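Local coordinates for protein thermospermine synthase (Medicago truncatula, PDB 6BQ5) that probably makes the polyamine thermospermine by transferring an aminopropyl group from decarboxylated S-adenosylmethionine to spermidine, releasing 5'-methylthioadenosine, at residues 54-59 / 131-136; 161-166 / 191-196. All coordinates share one frame; numbering follows the deposited sequence.

Interaction 1. Residues 54-59 / 131-136; sequences SQYQDI and CDIDEE. With MTA (5'-deoxy-5'-methylthioadenosine), chain D.
One carboxylate oxygen of D134, OD2, accepts hydrogen bonds from both S54 and Q57. The two donors approach that oxygen differently. Q57 lays its amide almost in the plane of the carboxylate, the two planes 2° apart. Its NE2 reaches D134 OD2 at 2.8 Å on the anti lone pair, and the bond is nearly straight at 170°. The hydroxyl of S54 instead comes from above the carboxylate plane, with OG 2.6 Å from D134 OD2. S54 OG is itself held, because it accepts from the backbone N of Y56 and of Q57 in an ST turn and ST motif. D134 is also the N-cap of helix 135-144, and its OD1 takes a weak bond from E136 N.

Y56 lies across I133 at about a right angle. I133 CG2 sits 4.2 Å above the centre of the Y56 ring, a CH-pi contact over the face. The same methyl packs on the adenine, 3.4 Å from MTA C4, so it sits between the tyrosine ring and the base. I133 CG1, anti to the backbone N (chi1 -158°), runs alongside the phenol end, 3.7 Å from Y56 OH. Further along, I59 CD1 touches E136 CB.

Q57 NE2 also donates to MTA O2' and thereby links D134 to the ribose. D132 accepts from both ribose hydroxyls of MTA: O2' on OD1 and O3' on OD2, each at 2.6 Å. An acidic residue at the end of the second strand, gripping both ribose hydroxyls, is the classic nucleoside site of Rossmann-like AdoMet-dependent enzymes.

Interaction 2. Residues 161-166 / 191-196; sequences INDAKA and CYKLYT. With MTA (5'-deoxy-5'-methylthioadenosine), chain D.
D163 OD2 is gripped by two groups, K193 NZ and the backbone N of A166, which arrive from opposite faces of the carboxylate plane. The first is a salt bridge of 3.2 Å between K193 NZ and D163 OD2. The second belongs to an N-cap: D163 stands right before helix 164-169, in the adenine pocket of the Rossmann-like domain. The other oxygen, OD1, takes a weak bond from K165 N. It also accepts from the base, with MTA N6 to D163 OD1 at 2.8 Å. The carboxylate thus ties the helix start, the lysine and the exocyclic amine together. The positive end of K193 and the helix start would probably favour its charged form.

K193 comes from the opposite direction to D163. Beyond CG its chain is extended, and this lets NZ reach the carboxylate. On the way it crosses the K165 chain, where K193 CG lies 3.8 Å from K165 CD. The two ammonium groups stay apart, and K165 NZ pairs with E169 instead.

L194 puts its two methyls to different uses. CD2 packs on A164 CB at 3.9 Å and lies beside the backbone N of K165. CD1 approaches the exocyclic amine of the base, 3.5 Å from MTA N6. A164 N donates to MTA N1 in a nearly straight bond (170°). C191 SG lies 3.3 Å from MTA N7.

Interactions 1 and 2 bind the same MTA, with their centres about 14 Å apart. Interaction 1 bonds the ribose hydroxyls and also packs I133 on the base; interaction 2 bonds N6 and N1 of the adenine. The two contacts also touch directly. D132 O and N162 N are 3.1 Å apart, a probable hydrogen bond close to the C-terminal ends of the neighbouring parallel strands 127-132 and 157-161. C131 SG packs on A164 CA at 3.7 Å, and I133 CB on N162 O at the same distance. The ribose-binding loop and the adenine-binding loop therefore form adjoining walls of one pocket, joined by that probable backbone bond and by packing of C131 and I133.

Interaction 1. Residues 54-59 / 131-136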
ATOM      1  N   SER A  54      28.482  -0.003   3.859  1.00 42.31           N
ATOM      2  CA  SER A  54      29.700   0.346   4.611  1.00 42.53           C
ATOM      3  C   SER A  54      29.441  -0.051   6.065  1.00 43.61           C
ATOM      4  O   SER A  54      28.346  -0.465   6.439  1.00 42.10           O
ATOM      5  CB  SER A  54      30.009   1.859   4.554  1.00 41.70           C
ATOM      6  OG  SER A  54      29.215   2.592   5.503  1.00 40.35           O
ATOM      7  N   GLN A  55      30.479   0.108   6.860  1.00 45.34           N
ATOM      8  CA  GLN A  55      30.429   0.055   8.316  1.00 47.28           C
ATOM      9  C   GLN A  55      29.413   1.022   8.915  1.00 46.18           C
ATOM     10  O   GLN A  55      28.933   0.792  10.002  1.00 46.11           O
ATOM     11  CB  GLN A  55      31.840   0.398   8.806  1.00 50.36           C
ATOM     12  CG  GLN A  55      32.085   0.639  10.280  1.00 53.13           C
ATOM     13  CD  GLN A  55      33.495   1.184  10.523  1.00 55.12           C
ATOM     14  OE1 GLN A  55      34.375   1.141   9.646  1.00 58.34           O
ATOM     15  NE2 GLN A  55      33.709   1.718  11.710  1.00 57.65           N
ATOM     16  N   TYR A  56      29.150   2.145   8.241  1.00 45.50           N
ATOM     17  CA  TYR A  56      28.287   3.183   8.794  1.00 45.67           C
ATOM     18  C   TYR A  56      26.842   3.072   8.321  1.00 44.95           C
ATOM     19  O   TYR A  56      25.971   3.430   9.092  1.00 45.24           O
ATOM     20  CB  TYR A  56      28.843   4.573   8.490  1.00 46.45           C
ATOM     21  CG  TYR A  56      30.295   4.752   8.913  1.00 48.25           C
ATOM     22  CD1 TYR A  56      30.627   5.069  10.241  1.00 49.74           C
ATOM     23  CD2 TYR A  56      31.343   4.597   7.991  1.00 49.83           C
ATOM     24  CE1 TYR A  56      31.958   5.243  10.632  1.00 50.64           C
ATOM     25  CE2 TYR A  56      32.688   4.748   8.377  1.00 49.89           C
ATOM     26  CZ  TYR A  56      32.991   5.070   9.699  1.00 51.27           C
ATOM     27  OH  TYR A  56      34.312   5.239  10.100  1.00 52.24           O
ATOM     28  N   GLN A  57      26.592   2.597   7.081  1.00 42.67           N
ATOM     29  CA  GLN A  57      25.242   2.580   6.534  1.00 41.40           C
ATOM     30  C   GLN A  57      25.076   1.776   5.232  1.00 40.60           C
ATOM     31  O   GLN A  57      26.031   1.500   4.493  1.00 42.15           O
ATOM     32  CB  GLN A  57      24.710   4.042   6.350  1.00 40.25           C
ATOM     33  CG  GLN A  57      25.502   4.882   5.352  1.00 39.42           C
ATOM     34  CD  GLN A  57      25.810   6.302   5.845  1.00 38.79           C
ATOM     35  OE1 GLN A  57      24.931   6.998   6.391  1.00 38.14           O
ATOM     36  NE2 GLN A  57      27.067   6.740   5.644  1.00 37.28           N
ATOM     37  N   ASP A  58      23.840   1.364   5.001  1.00 40.04           N
ATOM     38  CA  ASP A  58      23.416   0.834   3.717  1.00 40.14           C
ATOM     39  C   ASP A  58      23.092   1.996   2.802  1.00 38.17           C
ATOM     40  O   ASP A  58      22.636   3.077   3.265  1.00 36.16           O
ATOM     41  CB  ASP A  58      22.164  -0.045   3.893  1.00 41.58           C
ATOM     42  CG  ASP A  58      22.456  -1.375   4.510  1.00 44.56           C
ATOM     43  OD1 ASP A  58      23.495  -1.986   4.189  1.00 46.33           O
ATOM     44  OD2 ASP A  58      21.599  -1.878   5.283  1.00 48.59           O
ATOM     45  N   ILE A  59      23.302   1.762   1.516  1.00 37.78           N
ATOM     46  CA  ILE A  59      23.198   2.785   0.469  1.00 38.22           C
ATOM     47  C   ILE A  59      22.352   2.286  -0.685  1.00 38.33           C
ATOM     48  O   ILE A  59      22.556   1.173  -1.140  1.00 39.30           O
ATOM     49  CB  ILE A  59      24.575   3.110  -0.138  1.00 38.84           C
ATOM     50  CG1 ILE A  59      25.547   3.581   0.961  1.00 38.92           C
ATOM     51  CG2 ILE A  59      24.451   4.224  -1.202  1.00 38.83           C
ATOM     52  CD1 ILE A  59      26.999   3.655   0.503  1.00 38.49           C
ATOM     53  N   CYS A 131      34.662  16.813   4.116  1.00 42.59           N
ATOM     54  CA  CYS A 131      35.056  15.822   5.096  1.00 43.69           C
ATOM     55  C   CYS A 131      33.864  14.933   5.487  1.00 42.73           C
ATOM     56  O   CYS A 131      33.052  15.311   6.349  1.00 41.31           O
ATOM     57  CB  CYS A 131      35.620  16.504   6.331  1.00 44.37           C
ATOM     58  SG  CYS A 131      36.276  15.361   7.563  1.00 45.16           S
ATOM     59  N   ASP A 132      33.754  13.782   4.816  1.00 41.63           N
ATOM     60  CA  ASP A 132      32.721  12.767   5.117  1.00 41.55           C
ATOM     61  C   ASP A 132      33.372  11.518   5.718  1.00 42.67           C
ATOM     62  O   ASP A 132      34.401  11.064   5.241  1.00 42.94           O
ATOM     63  CB  ASP A 132      31.967  12.375   3.853  1.00 41.16           C
ATOM     64  CG  ASP A 132      30.623  11.725   4.153  1.00 41.56           C
ATOM     65  OD1 ASP A 132      30.605  10.610   4.758  1.00 40.28           O
ATOM     66  OD2 ASP A 132      29.579  12.350   3.820  1.00 40.42           O
ATOM     67  N   ILE A 133      32.753  10.983   6.757  1.00 42.40           N
ATOM     68  CA  ILE A 133      33.267   9.803   7.451  1.00 43.35           C
ATOM     69  C   ILE A 133      33.192   8.525   6.618  1.00 44.50           C
ATOM     70  O   ILE A 133      33.942   7.607   6.850  1.00 44.36           O
ATOM     71  CB  ILE A 133      32.541   9.611   8.801  1.00 43.14           C
ATOM     72  CG1 ILE A 133      33.366   8.776   9.771  1.00 44.12           C
ATOM     73  CG2 ILE A 133      31.130   9.064   8.620  1.00 42.89           C
ATOM     74  CD1 ILE A 133      32.778   8.812  11.166  1.00 44.97           C
ATOM     75  N   ASP A 134      32.304   8.472   5.637  1.00 44.28           N
ATOM     76  CA  ASP A 134      32.044   7.238   4.897  1.00 44.01           C
ATOM     77  C   ASP A 134      32.470   7.342   3.421  1.00 44.42           C
ATOM     78  O   ASP A 134      31.730   7.800   2.575  1.00 42.39           O
ATOM     79  CB  ASP A 134      30.561   6.889   5.044  1.00 42.24           C
ATOM     80  CG  ASP A 134      30.215   5.511   4.519  1.00 42.50           C
ATOM     81  OD1 ASP A 134      31.108   4.858   3.938  1.00 43.56           O
ATOM     82  OD2 ASP A 134      29.057   5.092   4.695  1.00 41.63           O
ATOM     83  N   GLU A 135      33.640   6.800   3.115  1.00 46.80           N
ATOM     84  CA  GLU A 135      34.134   6.725   1.730  1.00 48.61           C
ATOM     85  C   GLU A 135      33.191   6.023   0.756  1.00 46.99           C
ATOM     86  O   GLU A 135      33.125   6.401  -0.415  1.00 45.78           O
ATOM     87  CB  GLU A 135      35.487   6.014   1.722  1.00 53.00           C
ATOM     88  CG  GLU A 135      36.274   6.107   0.438  1.00 56.65           C
ATOM     89  CD  GLU A 135      37.637   5.467   0.637  1.00 61.14           C
ATOM     90  OE1 GLU A 135      38.646   6.142   0.401  1.00 64.14           O
ATOM     91  OE2 GLU A 135      37.681   4.301   1.091  1.00 67.55           O
ATOM     92  N   GLU A 136      32.479   4.991   1.215  1.00 48.04           N
ATOM     93  CA  GLU A 136      31.499   4.325   0.350  1.00 48.68           C
ATOM     94  C   GLU A 136      30.409   5.271  -0.156  1.00 45.85           C
ATOM     95  O   GLU A 136      29.999   5.187  -1.315  1.00 43.65           O
ATOM     96  CB  GLU A 136      30.849   3.114   1.038  1.00 50.17           C
ATOM     97  CG  GLU A 136      31.861   2.057   1.444  1.00 52.60           C
ATOM     98  CD  GLU A 136      32.635   1.547   0.267  1.00 54.86           C
ATOM     99  OE1 GLU A 136      31.995   1.197  -0.739  1.00 57.39           O
ATOM    100  OE2 GLU A 136      33.881   1.509   0.341  1.00 57.05           O
TER
HETATM  101  CS  MTA D 402      22.962  11.092   6.220  1.00 45.15           C
HETATM  102  S5' MTA D 402      24.286  11.642   7.219  1.00 49.67           S
HETATM  103  C5' MTA D 402      24.983  12.798   6.089  1.00 40.02           C
HETATM  104  C4' MTA D 402      26.456  12.479   5.859  1.00 35.78           C
HETATM  105  O4' MTA D 402      27.183  12.619   7.067  1.00 35.16           O
HETATM  106  C2' MTA D 402      27.568  10.410   6.434  1.00 34.71           C
HETATM  107  O2' MTA D 402      28.508   9.529   5.822  1.00 37.10           O
HETATM  108  C3' MTA D 402      26.694  11.045   5.380  1.00 33.82           C
HETATM  109  O3' MTA D 402      27.275  11.098   4.084  1.00 34.30           O
HETATM  110  C1' MTA D 402      28.218  11.621   7.063  1.00 34.08           C
HETATM  111  N9  MTA D 402      28.646  11.567   8.467  1.00 33.58           N
HETATM  112  C8  MTA D 402      28.030  11.005   9.513  1.00 32.77           C
HETATM  113  N7  MTA D 402      28.725  11.245  10.655  1.00 34.39           N
HETATM  114  C5  MTA D 402      29.793  11.986  10.311  1.00 32.86           C
HETATM  115  C6  MTA D 402      30.939  12.551  11.021  1.00 32.40           C
HETATM  116  N6  MTA D 402      31.057  12.396  12.358  1.00 36.36           N
HETATM  117  N1  MTA D 402      31.821  13.263  10.296  1.00 33.23           N
HETATM  118  C2  MTA D 402      31.700  13.421   8.956  1.00 31.41           C
HETATM  119  N3  MTA D 402      30.682  12.917   8.237  1.00 34.22           N
HETATM  120  C4  MTA D 402      29.740  12.188   8.876  1.00 31.18           C

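Interaction 2. Residues 161-166 / 191-196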
ATOM      1  N   ILE A 161      38.357  11.748   3.910  1.00 58.05           N
ATOM      2  CA  ILE A 161      37.566  10.695   4.541  1.00 57.98           C
ATOM      3  C   ILE A 161      37.891  10.629   6.028  1.00 58.01           C
ATOM      4  O   ILE A 161      38.854  10.002   6.434  1.00 59.26           O
ATOM      5  CB  ILE A 161      37.793   9.330   3.861  1.00 59.78           C
ATOM      6  CG1 ILE A 161      37.498   9.437   2.355  1.00 59.99           C
ATOM      7  CG2 ILE A 161      36.938   8.248   4.530  1.00 59.32           C
ATOM      8  CD1 ILE A 161      36.111  10.001   2.025  1.00 59.22           C
ATOM      9  N   ASN A 162      37.081  11.279   6.846  1.00 56.62           N
ATOM     10  CA  ASN A 162      37.286  11.278   8.293  1.00 57.40           C
ATOM     11  C   ASN A 162      36.039  11.696   9.076  1.00 56.34           C
ATOM     12  O   ASN A 162      35.094  12.233   8.502  1.00 55.69           O
ATOM     13  CB  ASN A 162      38.437  12.233   8.626  1.00 58.09           C
ATOM     14  CG  ASN A 162      39.046  11.979   9.986  1.00 59.14           C
ATOM     15  OD1 ASN A 162      38.671  11.050  10.717  1.00 59.81           O
ATOM     16  ND2 ASN A 162      39.976  12.824  10.339  1.00 59.35           N
ATOM     17  N   ASP A 163      36.029  11.422  10.375  1.00 56.25           N
ATOM     18  CA  ASP A 163      35.105  12.100  11.280  1.00 56.04           C
ATOM     19  C   ASP A 163      35.445  13.628  11.250  1.00 54.71           C
ATOM     20  O   ASP A 163      36.583  14.026  11.475  1.00 54.10           O
ATOM     21  CB  ASP A 163      35.154  11.467  12.689  1.00 57.73           C
ATOM     22  CG  ASP A 163      34.565  12.359  13.755  1.00 58.73           C
ATOM     23  OD1 ASP A 163      33.559  13.019  13.483  1.00 57.25           O
ATOM     24  OD2 ASP A 163      35.172  12.483  14.842  1.00 61.11           O
ATOM     25  N   ALA A 164      34.452  14.476  10.955  1.00 52.63           N
ATOM     26  CA  ALA A 164      34.702  15.913  10.819  1.00 51.92           C
ATOM     27  C   ALA A 164      35.148  16.567  12.133  1.00 52.39           C
ATOM     28  O   ALA A 164      35.836  17.578  12.110  1.00 51.81           O
ATOM     29  CB  ALA A 164      33.475  16.642  10.265  1.00 50.75           C
ATOM     30  N   LYS A 165      34.738  15.997  13.266  1.00 53.34           N
ATOM     31  CA  LYS A 165      35.154  16.490  14.574  1.00 55.56           C
ATOM     32  C   LYS A 165      36.658  16.212  14.764  1.00 57.04           C
ATOM     33  O   LYS A 165      37.427  17.149  15.005  1.00 58.92           O
ATOM     34  CB  LYS A 165      34.317  15.839  15.686  1.00 56.66           C
ATOM     35  CG  LYS A 165      34.703  16.211  17.116  1.00 59.02           C
ATOM     36  CD  LYS A 165      33.773  15.531  18.134  1.00 60.80           C
ATOM     37  CE  LYS A 165      33.884  16.168  19.521  1.00 62.51           C
ATOM     38  NZ  LYS A 165      35.307  16.226  19.983  1.00 64.16           N
ATOM     39  N   ALA A 166      37.066  14.957  14.641  1.00 57.97           N
ATOM     40  CA  ALA A 166      38.506  14.616  14.702  1.00 60.72           C
ATOM     41  C   ALA A 166      39.300  15.450  13.708  1.00 62.12           C
ATOM     42  O   ALA A 166      40.285  16.078  14.080  1.00 63.62           O
ATOM     43  CB  ALA A 166      38.743  13.129  14.449  1.00 60.90           C
ATOM     44  N   CYS A 191      26.189  11.360  15.029  1.00 59.15           N
ATOM     45  CA  CYS A 191      26.330  12.807  14.705  1.00 55.70           C
ATOM     46  C   CYS A 191      26.089  13.740  15.904  1.00 54.78           C
ATOM     47  O   CYS A 191      26.403  14.933  15.813  1.00 53.15           O
ATOM     48  CB  CYS A 191      25.403  13.170  13.527  1.00 54.10           C
ATOM     49  SG  CYS A 191      25.877  12.379  11.948  1.00 51.76           S
ATOM     50  N   TYR A 192      25.552  13.199  17.010  1.00 54.65           N
ATOM     51  CA  TYR A 192      25.155  13.990  18.192  1.00 54.74           C
ATOM     52  C   TYR A 192      26.223  14.944  18.637  1.00 55.24           C
ATOM     53  O   TYR A 192      25.961  16.100  18.937  1.00 53.02           O
ATOM     54  CB  TYR A 192      24.794  13.076  19.392  1.00 56.07           C
ATOM     55  CG  TYR A 192      24.347  13.876  20.582  1.00 55.65           C
ATOM     56  CD1 TYR A 192      23.039  14.300  20.682  1.00 55.21           C
ATOM     57  CD2 TYR A 192      25.248  14.282  21.561  1.00 55.89           C
ATOM     58  CE1 TYR A 192      22.614  15.081  21.729  1.00 55.69           C
ATOM     59  CE2 TYR A 192      24.839  15.074  22.625  1.00 56.64           C
ATOM     60  CZ  TYR A 192      23.511  15.474  22.702  1.00 56.38           C
ATOM     61  OH  TYR A 192      23.037  16.261  23.738  1.00 57.13           O
ATOM     62  N   LYS A 193      27.444  14.432  18.698  1.00 43.13           N
ATOM     63  CA  LYS A 193      28.569  15.185  19.223  1.00 45.92           C
ATOM     64  C   LYS A 193      28.969  16.383  18.360  1.00 44.56           C
ATOM     65  O   LYS A 193      29.762  17.192  18.815  1.00 46.31           O
ATOM     66  CB  LYS A 193      29.790  14.252  19.423  1.00 48.68           C
ATOM     67  CG  LYS A 193      30.403  13.805  18.109  1.00 51.30           C
ATOM     68  CD  LYS A 193      31.217  12.525  18.188  1.00 54.62           C
ATOM     69  CE  LYS A 193      31.857  12.250  16.837  1.00 56.30           C
ATOM     70  NZ  LYS A 193      33.053  11.373  16.992  1.00 59.68           N
ATOM     71  N   LEU A 194      28.488  16.466  17.115  1.00 42.94           N
ATOM     72  CA  LEU A 194      28.772  17.626  16.243  1.00 42.17           C
ATOM     73  C   LEU A 194      27.692  18.719  16.340  1.00 40.21           C
ATOM     74  O   LEU A 194      27.667  19.595  15.481  1.00 39.98           O
ATOM     75  CB  LEU A 194      29.019  17.183  14.787  1.00 42.46           C
ATOM     76  CG  LEU A 194      30.264  16.281  14.595  1.00 44.47           C
ATOM     77  CD1 LEU A 194      29.891  14.808  14.589  1.00 45.61           C
ATOM     78  CD2 LEU A 194      31.087  16.602  13.344  1.00 44.67           C
ATOM     79  N   TYR A 195      26.836  18.655  17.374  1.00 38.34           N
ATOM     80  CA  TYR A 195      25.802  19.653  17.685  1.00 37.82           C
ATOM     81  C   TYR A 195      25.849  20.186  19.145  1.00 38.63           C
ATOM     82  O   TYR A 195      24.950  20.931  19.575  1.00 37.44           O
ATOM     83  CB  TYR A 195      24.393  19.070  17.413  1.00 36.06           C
ATOM     84  CG  TYR A 195      24.086  18.765  15.955  1.00 35.04           C
ATOM     85  CD1 TYR A 195      24.450  17.547  15.407  1.00 34.68           C
ATOM     86  CD2 TYR A 195      23.439  19.678  15.141  1.00 33.34           C
ATOM     87  CE1 TYR A 195      24.168  17.230  14.109  1.00 34.51           C
ATOM     88  CE2 TYR A 195      23.158  19.373  13.798  1.00 32.72           C
ATOM     89  CZ  TYR A 195      23.528  18.136  13.294  1.00 32.98           C
ATOM     90  OH  TYR A 195      23.266  17.746  12.019  1.00 31.64           O
ATOM     91  N   THR A 196      26.897  19.837  19.908  1.00 39.49           N
ATOM     92  CA  THR A 196      26.953  20.198  21.344  1.00 39.91           C
ATOM     93  C   THR A 196      27.570  21.589  21.535  1.00 39.45           C
ATOM     94  O   THR A 196      28.303  22.062  20.690  1.00 38.36           O
ATOM     95  CB  THR A 196      27.775  19.149  22.162  1.00 40.86           C
ATOM     96  OG1 THR A 196      29.106  19.138  21.666  1.00 40.32           O
ATOM     97  CG2 THR A 196      27.188  17.776  21.994  1.00 40.64           C
TER
HETATM   98  CS  MTA D 402      22.962  11.092   6.220  1.00 45.15           C
HETATM   99  S5' MTA D 402      24.286  11.642   7.219  1.00 49.67           S
HETATM  100  C5' MTA D 402      24.983  12.798   6.089  1.00 40.02           C
HETATM  101  C4' MTA D 402      26.456  12.479   5.859  1.00 35.78           C
HETATM  102  O4' MTA D 402      27.183  12.619   7.067  1.00 35.16           O
HETATM  103  C2' MTA D 402      27.568  10.410   6.434  1.00 34.71           C
HETATM  104  O2' MTA D 402      28.508   9.529   5.822  1.00 37.10           O
HETATM  105  C3' MTA D 402      26.694  11.045   5.380  1.00 33.82           C
HETATM  106  O3' MTA D 402      27.275  11.098   4.084  1.00 34.30           O
HETATM  107  C1' MTA D 402      28.218  11.621   7.063  1.00 34.08           C
HETATM  108  N9  MTA D 402      28.646  11.567   8.467  1.00 33.58           N
HETATM  109  C8  MTA D 402      28.030  11.005   9.513  1.00 32.77           C
HETATM  110  N7  MTA D 402      28.725  11.245  10.655  1.00 34.39           N
HETATM  111  C5  MTA D 402      29.793  11.986  10.311  1.00 32.86           C
HETATM  112  C6  MTA D 402      30.939  12.551  11.021  1.00 32.40           C
HETATM  113  N6  MTA D 402      31.057  12.396  12.358  1.00 36.36           N
HETATM  114  N1  MTA D 402      31.821  13.263  10.296  1.00 33.23           N
HETATM  115  C2  MTA D 402      31.700  13.421   8.956  1.00 31.41           C
HETATM  116  N3  MTA D 402      30.682  12.917   8.237  1.00 34.22           N
HETATM  117  C4  MTA D 402      29.740  12.188   8.876  1.00 31.18           C